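Local coordinates for bumblebee peptidoglycan recognition protein SA (Bombus, PDB 5XZ4) that probably senses bacterial peptidoglycan in insect immunity, with a preference for the Dap-type over the Lys-type polymer, at residues A[111-125]-A[155-168]. Numbering follows the deposited sequence.
Sequences FQEKAASDKMLNAAH and PGSKLQKQIKNWLE
Gln162 clamps the backbone of Ala116 with both ends of its amide: OE1 accepts from Ala116 N at 2.9 Å, and NE2 donates to Ala116 O at 2.9 Å, nearly straight and in plane with that carbonyl. The extended chain beyond CG (chi2 173°) carries the amide across, and the two-point grip fixes its rotation just ahead of helix 118-134. At the start of helix 157-163, Gln112 OE1 takes Ser157 N (3.0 Å) from above its carbonyl plane, while Phe111 O receives weak bonds from Lys158 N and Leu159 N. At the far end, the His125 ring lies flat on the five-membered ring of Trp166, centroids 3.6 Å apart and planes at 2°. Glu168 OE1 reaches the imidazole edge at CE1, its carboxylate turned 88° to the ring, and its other oxygen forms a salt bridge with Lys132. Between the hydrogen-bonded end and the stack, Leu121 CD2 packs on Leu159 CD1 (4.0 Å) and Trp166 CZ2, and Ala124 CB touches Trp166 CH2. With alanine in place of Trp166, His125 would probably lose its stacking partner and a gap would open beside Leu121 and Ala124. Hydrogen bonds and ring stacking thus join the chain's last helix to helix 118-134, beside Phe107 of the sheet.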
loop_
_atom_site.group_PDB
_atom_site.type_symbol
_atom_site.label_atom_id
_atom_site.label_comp_id
_atom_site.label_asym_id
_atom_site.label_seq_id
_atom_site.Cartn_x
_atom_site.Cartn_y
_atom_site.Cartn_z
ATOM N N PHE A 111 -8.147 -2.371 -10.377
ATOM C CA PHE A 111 -9.499 -2.243 -9.823
ATOM C C PHE A 111 -10.319 -1.087 -10.408
ATOM O O PHE A 111 -11.208 -0.552 -9.748
ATOM C CB PHE A 111 -9.438 -2.293 -8.272
ATOM C CG PHE A 111 -8.765 -3.544 -7.782
ATOM C CD1 PHE A 111 -9.394 -4.779 -7.940
ATOM C CD2 PHE A 111 -7.466 -3.508 -7.270
ATOM C CE1 PHE A 111 -8.758 -5.965 -7.567
ATOM C CE2 PHE A 111 -6.821 -4.701 -6.896
ATOM C CZ PHE A 111 -7.472 -5.924 -7.044
ATOM N N GLN A 112 -10.026 -0.757 -11.673
ATOM C CA GLN A 112 -10.788 0.245 -12.434
ATOM C C GLN A 112 -12.197 -0.250 -12.762
ATOM O O GLN A 112 -13.163 0.498 -12.645
ATOM C CB GLN A 112 -10.025 0.659 -13.709
ATOM C CG GLN A 112 -10.715 1.729 -14.577
ATOM C CD GLN A 112 -11.067 3.034 -13.851
ATOM O OE1 GLN A 112 -10.389 3.413 -12.877
ATOM N NE2 GLN A 112 -12.087 3.709 -14.311
ATOM N N GLU A 113 -12.295 -1.522 -13.140
ATOM C CA GLU A 113 -13.531 -2.107 -13.668
ATOM C C GLU A 113 -14.058 -3.229 -12.777
ATOM O O GLU A 113 -15.255 -3.524 -12.790
ATOM C CB GLU A 113 -13.298 -2.649 -15.083
ATOM C CG GLU A 113 -12.897 -1.601 -16.111
ATOM C CD GLU A 113 -14.058 -1.135 -16.960
ATOM O OE1 GLU A 113 -15.088 -0.695 -16.402
ATOM O OE2 GLU A 113 -13.930 -1.204 -18.199
ATOM N N LYS A 114 -13.155 -3.873 -12.037
ATOM C CA LYS A 114 -13.548 -4.913 -11.078
ATOM C C LYS A 114 -13.249 -4.539 -9.630
ATOM O O LYS A 114 -12.323 -3.764 -9.340
ATOM C CB LYS A 114 -12.948 -6.282 -11.418
ATOM C CG LYS A 114 -11.449 -6.322 -11.649
ATOM C CD LYS A 114 -11.030 -7.620 -12.346
ATOM C CE LYS A 114 -11.303 -7.606 -13.839
ATOM N NZ LYS A 114 -11.056 -8.920 -14.498
ATOM N N ALA A 115 -14.050 -5.101 -8.731
ATOM C CA ALA A 115 -13.901 -4.895 -7.290
ATOM C C ALA A 115 -12.743 -5.700 -6.717
ATOM O O ALA A 115 -12.434 -6.793 -7.195
ATOM C CB ALA A 115 -15.185 -5.266 -6.567
ATOM N N ALA A 116 -12.096 -5.154 -5.686
ATOM C CA ALA A 116 -11.161 -5.935 -4.882
ATOM C C ALA A 116 -11.939 -6.935 -4.004
ATOM O O ALA A 116 -13.059 -6.645 -3.564
ATOM C CB ALA A 116 -10.310 -5.008 -4.045
ATOM N N SER A 117 -11.361 -8.114 -3.778
ATOM C CA SER A 117 -12.060 -9.160 -3.027
ATOM C C SER A 117 -12.210 -8.756 -1.556
ATOM O O SER A 117 -11.442 -7.927 -1.036
ATOM C CB SER A 117 -11.328 -10.493 -3.106
ATOM O OG SER A 117 -10.086 -10.394 -2.457
ATOM N N ASP A 118 -13.159 -9.403 -0.881
ATOM C CA ASP A 118 -13.336 -9.176 0.554
ATOM C C ASP A 118 -12.071 -9.448 1.376
ATOM O O ASP A 118 -11.738 -8.682 2.295
ATOM C CB ASP A 118 -14.478 -10.023 1.096
ATOM C CG ASP A 118 -15.844 -9.603 0.570
ATOM O OD1 ASP A 118 -16.052 -8.422 0.219
ATOM O OD2 ASP A 118 -16.716 -10.493 0.510
ATOM N N LYS A 119 -11.342 -10.525 1.067
ATOM C CA LYS A 119 -10.142 -10.828 1.840
ATOM C C LYS A 119 -9.066 -9.746 1.684
ATOM O O LYS A 119 -8.325 -9.491 2.626
ATOM C CB LYS A 119 -9.606 -12.244 1.619
ATOM C CG LYS A 119 -9.020 -12.458 0.255
ATOM C CD LYS A 119 -9.015 -13.915 -0.193
ATOM C CE LYS A 119 -8.707 -14.944 0.884
ATOM N NZ LYS A 119 -8.400 -16.264 0.325
ATOM N N MET A 120 -9.011 -9.079 0.523
ATOM C CA MET A 120 -8.058 -7.973 0.332
ATOM C C MET A 120 -8.491 -6.760 1.141
ATOM O O MET A 120 -7.680 -6.167 1.853
ATOM C CB MET A 120 -7.919 -7.557 -1.143
ATOM C CG MET A 120 -7.418 -8.667 -2.064
ATOM S SD MET A 120 -7.278 -8.065 -3.757
ATOM C CE MET A 120 -5.668 -7.301 -3.765
ATOM N N LEU A 121 -9.772 -6.393 1.048
ATOM C CA LEU A 121 -10.258 -5.252 1.824
ATOM C C LEU A 121 -10.110 -5.473 3.326
ATOM O O LEU A 121 -9.702 -4.545 4.050
ATOM C CB LEU A 121 -11.706 -4.975 1.485
ATOM C CG LEU A 121 -11.912 -4.263 0.158
ATOM C CD1 LEU A 121 -13.351 -4.529 -0.240
ATOM C CD2 LEU A 121 -11.570 -2.769 0.309
ATOM N N ASN A 122 -10.402 -6.684 3.793
ATOM C CA ASN A 122 -10.268 -6.984 5.210
ATOM C C ASN A 122 -8.812 -6.911 5.674
ATOM O O ASN A 122 -8.525 -6.380 6.749
ATOM C CB ASN A 122 -10.895 -8.334 5.553
ATOM C CG ASN A 122 -11.157 -8.486 7.036
ATOM O OD1 ASN A 122 -10.271 -8.890 7.770
ATOM N ND2 ASN A 122 -12.373 -8.140 7.487
ATOM N N ALA A 123 -7.883 -7.418 4.874
ATOM C CA ALA A 123 -6.457 -7.330 5.229
ATOM C C ALA A 123 -5.989 -5.878 5.342
ATOM O O ALA A 123 -5.291 -5.493 6.295
ATOM C CB ALA A 123 -5.589 -8.095 4.223
ATOM N N ALA A 124 -6.380 -5.053 4.373
ATOM C CA ALA A 124 -5.999 -3.638 4.421
ATOM C C ALA A 124 -6.629 -2.899 5.617
ATOM O O ALA A 124 -5.947 -2.113 6.294
ATOM C CB ALA A 124 -6.394 -2.953 3.129
ATOM N N HIS A 125 -7.905 -3.159 5.866
ATOM C CA HIS A 125 -8.559 -2.444 6.982
ATOM C C HIS A 125 -7.980 -2.908 8.325
ATOM O O HIS A 125 -7.786 -2.079 9.222
ATOM C CB HIS A 125 -10.068 -2.630 6.920
ATOM C CG HIS A 125 -10.854 -1.579 7.640
ATOM N ND1 HIS A 125 -10.508 -0.242 7.708
ATOM C CD2 HIS A 125 -12.040 -1.701 8.285
ATOM C CE1 HIS A 125 -11.462 0.407 8.377
ATOM N NE2 HIS A 125 -12.392 -0.459 8.728
ATOM N N PRO A 155 -6.888 4.467 -7.033
ATOM C CA PRO A 155 -6.761 3.017 -6.935
ATOM C C PRO A 155 -7.748 2.249 -7.819
ATOM O O PRO A 155 -8.030 1.075 -7.548
ATOM C CB PRO A 155 -7.104 2.779 -5.447
ATOM C CG PRO A 155 -8.203 3.786 -5.195
ATOM C CD PRO A 155 -7.707 5.010 -5.924
ATOM N N GLY A 156 -8.269 2.921 -8.845
ATOM C CA GLY A 156 -9.308 2.378 -9.712
ATOM C C GLY A 156 -10.681 2.747 -9.199
ATOM O O GLY A 156 -10.915 2.766 -7.986
ATOM N N SER A 157 -11.593 3.052 -10.111
ATOM C CA SER A 157 -12.907 3.551 -9.718
ATOM C C SER A 157 -13.667 2.629 -8.767
ATOM O O SER A 157 -14.323 3.103 -7.839
ATOM C CB SER A 157 -13.747 3.857 -10.956
ATOM O OG SER A 157 -13.178 4.947 -11.653
ATOM N N LYS A 158 -13.567 1.318 -8.989
ATOM C CA LYS A 158 -14.298 0.377 -8.163
ATOM C C LYS A 158 -13.746 0.292 -6.729
ATOM O O LYS A 158 -14.516 0.334 -5.775
ATOM C CB LYS A 158 -14.376 -0.999 -8.825
ATOM C CG LYS A 158 -15.390 -1.926 -8.198
ATOM C CD LYS A 158 -16.812 -1.668 -8.682
ATOM C CE LYS A 158 -17.785 -2.646 -8.041
ATOM N NZ LYS A 158 -19.183 -2.174 -8.197
ATOM N N LEU A 159 -12.414 0.194 -6.597
ATOM C CA LEU A 159 -11.773 0.179 -5.286
ATOM C C LEU A 159 -11.982 1.518 -4.574
ATOM O O LEU A 159 -12.184 1.540 -3.359
ATOM C CB LEU A 159 -10.292 -0.180 -5.391
ATOM C CG LEU A 159 -9.473 -0.215 -4.100
ATOM C CD1 LEU A 159 -10.076 -1.021 -2.956
ATOM C CD2 LEU A 159 -8.117 -0.781 -4.465
ATOM N N GLN A 160 -11.942 2.617 -5.324
ATOM C CA GLN A 160 -12.245 3.936 -4.757
ATOM C C GLN A 160 -13.627 3.965 -4.084
ATOM O O GLN A 160 -13.768 4.488 -2.975
ATOM C CB GLN A 160 -12.097 5.029 -5.813
ATOM C CG GLN A 160 -12.400 6.440 -5.298
ATOM C CD GLN A 160 -11.319 6.989 -4.377
ATOM O OE1 GLN A 160 -10.211 6.474 -4.325
ATOM N NE2 GLN A 160 -11.633 8.052 -3.655
ATOM N N LYS A 161 -14.635 3.390 -4.743
ATOM C CA LYS A 161 -15.973 3.254 -4.145
ATOM C C LYS A 161 -15.936 2.375 -2.885
ATOM O O LYS A 161 -16.541 2.714 -1.866
ATOM C CB LYS A 161 -16.991 2.719 -5.173
ATOM C CG LYS A 161 -17.346 3.724 -6.261
ATOM C CD LYS A 161 -18.393 3.216 -7.248
ATOM C CE LYS A 161 -18.794 4.292 -8.258
ATOM N NZ LYS A 161 -17.716 4.610 -9.245
ATOM N N GLN A 162 -15.192 1.264 -2.928
ATOM C CA GLN A 162 -15.154 0.327 -1.812
ATOM C C GLN A 162 -14.570 0.936 -0.518
ATOM O O GLN A 162 -15.066 0.680 0.571
ATOM C CB GLN A 162 -14.380 -0.949 -2.206
ATOM C CG GLN A 162 -15.074 -1.798 -3.279
ATOM C CD GLN A 162 -14.191 -2.954 -3.751
ATOM O OE1 GLN A 162 -13.242 -2.758 -4.506
ATOM N NE2 GLN A 162 -14.519 -4.151 -3.316
ATOM N N ILE A 163 -13.511 1.737 -0.627
ATOM C CA ILE A 163 -12.898 2.321 0.571
ATOM C C ILE A 163 -13.777 3.370 1.278
ATOM O O ILE A 163 -13.547 3.652 2.458
ATOM C CB ILE A 163 -11.466 2.868 0.336
ATOM C CG1 ILE A 163 -11.467 4.081 -0.598
ATOM C CG2 ILE A 163 -10.541 1.764 -0.169
ATOM C CD1 ILE A 163 -10.106 4.733 -0.759
ATOM N N LYS A 164 -14.786 3.911 0.584
ATOM C CA LYS A 164 -15.747 4.845 1.199
ATOM C C LYS A 164 -16.579 4.202 2.332
ATOM O O LYS A 164 -17.206 4.924 3.124
ATOM C CB LYS A 164 -16.649 5.499 0.135
ATOM C CG LYS A 164 -15.868 6.290 -0.903
ATOM C CD LYS A 164 -16.771 6.944 -1.932
ATOM C CE LYS A 164 -15.921 7.715 -2.925
ATOM N NZ LYS A 164 -16.731 8.515 -3.877
ATOM N N ASN A 165 -16.563 2.857 2.415
ATOM C CA ASN A 165 -17.262 2.119 3.467
ATOM C C ASN A 165 -16.513 2.143 4.822
ATOM O O ASN A 165 -17.039 1.694 5.838
ATOM C CB ASN A 165 -17.509 0.663 3.025
ATOM C CG ASN A 165 -18.436 0.552 1.820
ATOM O OD1 ASN A 165 -19.407 1.283 1.703
ATOM N ND2 ASN A 165 -18.140 -0.381 0.933
ATOM N N TRP A 166 -15.278 2.639 4.828
ATOM C CA TRP A 166 -14.468 2.786 6.039
ATOM C C TRP A 166 -14.699 4.163 6.648
ATOM O O TRP A 166 -14.669 5.161 5.937
ATOM C CB TRP A 166 -12.985 2.654 5.676
ATOM C CG TRP A 166 -12.551 1.310 5.159
ATOM C CD1 TRP A 166 -13.191 0.105 5.330
ATOM C CD2 TRP A 166 -11.347 1.033 4.447
ATOM N NE1 TRP A 166 -12.451 -0.911 4.732
ATOM C CE2 TRP A 166 -11.309 -0.369 4.206
ATOM C CE3 TRP A 166 -10.276 1.829 4.017
ATOM C CZ2 TRP A 166 -10.259 -0.968 3.520
ATOM C CZ3 TRP A 166 -9.250 1.242 3.332
ATOM C CH2 TRP A 166 -9.233 -0.147 3.103
ATOM N N LEU A 167 -14.909 4.237 7.969
ATOM C CA LEU A 167 -15.112 5.529 8.635
ATOM C C LEU A 167 -13.902 6.435 8.517
ATOM O O LEU A 167 -14.029 7.654 8.566
ATOM C CB LEU A 167 -15.456 5.365 10.134
ATOM C CG LEU A 167 -16.806 4.757 10.512
ATOM C CD1 LEU A 167 -16.966 4.736 12.032
ATOM C CD2 LEU A 167 -17.951 5.519 9.862
ATOM N N GLU A 168 -12.721 5.832 8.364
ATOM C CA GLU A 168 -11.474 6.593 8.245
ATOM C C GLU A 168 -11.341 7.311 6.907
ATOM O O GLU A 168 -10.514 8.216 6.780
ATOM C CB GLU A 168 -10.243 5.701 8.483
ATOM C CG GLU A 168 -10.228 5.005 9.845
ATOM C CD GLU A 168 -10.882 3.634 9.845
ATOM O OE1 GLU A 168 -11.632 3.273 8.929
ATOM O OE2 GLU A 168 -10.665 2.876 10.813
HETATM O O HOH W 1 -10.301 5.712 -11.098
HETATM O O HOH W 2 -14.205 2.110 9.670
#